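PDB 5F8V: aminotransferase, class V family protein from Trichomonas vaginalis, which probably catalyses the pyridoxal-phosphate-dependent transfer of an amino group between O-phospho-L-serine and 2-oxoglutarate in serine biosynthesis. Local coordinates for residues Ala272-Lys277 against Arg300-Met305. Numbering follows the deposited sequence.
Sequences ALNKEK and RSRMNM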
loop_
_atom_site.group_PDB
_atom_site.type_symbol
_atom_site.label_atom_id
_atom_site.label_comp_id
_atom_site.label_asym_id
_atom_site.label_seq_id
_atom_site.Cartn_x
_atom_site.Cartn_y
_atom_site.Cartn_z
ATOM N N ALA A 272 -23.706 0.479 -18.974
ATOM C CA ALA A 272 -24.310 1.157 -20.138
ATOM C C ALA A 272 -23.452 2.321 -20.648
ATOM O O ALA A 272 -23.271 2.473 -21.858
ATOM C CB ALA A 272 -25.727 1.640 -19.821
ATOM N N LEU A 273 -22.922 3.135 -19.738
ATOM C CA LEU A 273 -22.081 4.275 -20.141
ATOM C C LEU A 273 -20.742 3.823 -20.731
ATOM O O LEU A 273 -20.268 4.387 -21.711
ATOM C CB LEU A 273 -21.842 5.227 -18.970
ATOM C CG LEU A 273 -23.095 5.940 -18.443
ATOM C CD1 LEU A 273 -22.734 6.734 -17.195
ATOM C CD2 LEU A 273 -23.738 6.836 -19.499
ATOM N N ASN A 274 -20.163 2.786 -20.140
ATOM C CA ASN A 274 -18.925 2.213 -20.634
ATOM C C ASN A 274 -19.082 1.531 -22.010
ATOM O O ASN A 274 -18.212 1.679 -22.868
ATOM C CB ASN A 274 -18.335 1.271 -19.591
ATOM C CG ASN A 274 -17.835 2.008 -18.351
ATOM O OD1 ASN A 274 -17.439 3.183 -18.415
ATOM N ND2 ASN A 274 -17.817 1.311 -17.224
ATOM N N LYS A 275 -20.197 0.828 -22.224
ATOM C CA LYS A 275 -20.533 0.281 -23.553
ATOM C C LYS A 275 -20.723 1.370 -24.612
ATOM O O LYS A 275 -20.311 1.190 -25.760
ATOM C CB LYS A 275 -21.789 -0.601 -23.507
ATOM C CG LYS A 275 -21.541 -1.977 -22.924
ATOM C CD LYS A 275 -22.815 -2.790 -22.814
ATOM C CE LYS A 275 -22.499 -4.203 -22.373
ATOM N NZ LYS A 275 -23.700 -4.865 -21.809
ATOM N N GLU A 276 -21.358 2.477 -24.237
ATOM C CA GLU A 276 -21.531 3.611 -25.158
ATOM C C GLU A 276 -20.189 4.157 -25.612
ATOM O O GLU A 276 -19.950 4.312 -26.806
ATOM C CB GLU A 276 -22.335 4.747 -24.523
ATOM C CG GLU A 276 -23.835 4.558 -24.582
ATOM C CD GLU A 276 -24.587 5.610 -23.781
ATOM O OE1 GLU A 276 -24.139 6.787 -23.742
ATOM O OE2 GLU A 276 -25.633 5.250 -23.187
ATOM N N LYS A 277 -19.332 4.468 -24.642
ATOM C CA LYS A 277 -17.987 4.956 -24.930
ATOM C C LYS A 277 -17.178 3.963 -25.780
ATOM O O LYS A 277 -16.582 4.365 -26.778
ATOM C CB LYS A 277 -17.248 5.308 -23.633
ATOM C CG LYS A 277 -17.802 6.544 -22.928
ATOM C CD LYS A 277 -17.025 6.864 -21.660
ATOM C CE LYS A 277 -17.381 5.914 -20.519
ATOM N NZ LYS A 277 -16.802 6.368 -19.225
ATOM N N ARG A 300 -14.206 -8.262 -27.098
ATOM C CA ARG A 300 -13.676 -6.897 -27.037
ATOM C C ARG A 300 -13.947 -6.226 -25.689
ATOM O O ARG A 300 -15.085 -6.174 -25.231
ATOM C CB ARG A 300 -14.216 -6.030 -28.172
ATOM C CG ARG A 300 -13.449 -6.206 -29.468
ATOM C CD ARG A 300 -14.013 -5.345 -30.586
ATOM N NE ARG A 300 -13.053 -5.191 -31.687
ATOM C CZ ARG A 300 -13.298 -4.538 -32.820
ATOM N NH1 ARG A 300 -14.483 -3.975 -33.044
ATOM N NH2 ARG A 300 -12.348 -4.449 -33.748
ATOM N N SER A 301 -12.879 -5.723 -25.074
ATOM C CA SER A 301 -12.959 -5.013 -23.811
ATOM C C SER A 301 -13.698 -3.688 -23.953
ATOM O O SER A 301 -13.530 -2.974 -24.952
ATOM C CB SER A 301 -11.555 -4.771 -23.264
ATOM O OG SER A 301 -11.557 -4.007 -22.075
ATOM N N ARG A 302 -14.525 -3.379 -22.950
ATOM C CA ARG A 302 -15.138 -2.064 -22.834
ATOM C C ARG A 302 -14.162 -1.061 -22.226
ATOM O O ARG A 302 -14.370 0.133 -22.363
ATOM C CB ARG A 302 -16.394 -2.102 -21.952
ATOM C CG ARG A 302 -17.515 -3.018 -22.438
ATOM C CD ARG A 302 -18.473 -3.413 -21.311
ATOM N NE ARG A 302 -17.719 -3.961 -20.183
ATOM C CZ ARG A 302 -17.655 -3.451 -18.951
ATOM N NH1 ARG A 302 -18.389 -2.401 -18.584
ATOM N NH2 ARG A 302 -16.861 -4.037 -18.051
ATOM N N MET A 303 -13.136 -1.548 -21.526
ATOM C CA MET A 303 -12.253 -0.724 -20.699
ATOM C C MET A 303 -10.941 -0.352 -21.389
ATOM O O MET A 303 -10.418 0.734 -21.164
ATOM C CB MET A 303 -11.918 -1.462 -19.398
ATOM C CG MET A 303 -13.102 -1.821 -18.503
ATOM S SD MET A 303 -13.822 -0.395 -17.644
ATOM C CE MET A 303 -15.144 0.000 -18.779
ATOM N N ASN A 304 -10.394 -1.263 -22.193
ATOM C CA ASN A 304 -9.106 -1.057 -22.851
ATOM C C ASN A 304 -9.229 -1.437 -24.318
ATOM O O ASN A 304 -9.554 -2.582 -24.645
ATOM C CB ASN A 304 -8.020 -1.889 -22.170
ATOM C CG ASN A 304 -7.966 -1.669 -20.664
ATOM O OD1 ASN A 304 -8.624 -2.387 -19.903
ATOM N ND2 ASN A 304 -7.219 -0.642 -20.226
ATOM N N MET A 305 -8.985 -0.469 -25.195
ATOM C CA MET A 305 -9.208 -0.623 -26.617
ATOM C C MET A 305 -7.889 -0.427 -27.339
ATOM O O MET A 305 -7.595 0.686 -27.767
ATOM C CB MET A 305 -10.238 0.412 -27.084
ATOM C CG MET A 305 -11.648 0.067 -26.642
ATOM S SD MET A 305 -12.587 1.410 -25.937
ATOM C CE MET A 305 -12.095 1.346 -24.221
HETATM O O HOH W 1 -15.682 2.803 -21.920
#
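Met303 and Asn274 make the tight half of this contact, a case of a helix and a loop meeting without any direct hydrogen bond. The methyl CE of Met303 lies 3.4 Å from Asn274 ND2 and about as close to Asn274 CG, so it packs against the amide carbon and nitrogen together; bends at chi2 (-73°) and chi3 turn the methionine chain back toward the helix. CE also sits over one face of the Arg302 guanidinium, offset toward its rim. The amide's polar atoms have partners of their own, Asn351 OD1 for ND2 and a weak bond from Lys277 NZ for OD1. Arg302 NH1 stands 3.8 Å from Asn274 CB and forms a salt bridge with Asp271, while NH2 pairs with Glu163 and hydrogen-bonds Ser184. In this class-V aminotransferase the loop leads into strand 304-307 of a two-stranded antiparallel sheet beside helix 267-286; Ser301 OG accepts from Met303 N and Asn304 N, an ST turn and ST motif. Packing is looser at exposed Lys275, where CG meets Arg302 CD at 3.8 Å and the extended chain carries NZ to Asp271, whose carboxylate thus serves both cations. A water lies 2.9 Å from Asn274 O and 3.0 Å from Arg302 O, though it need not serve both at once.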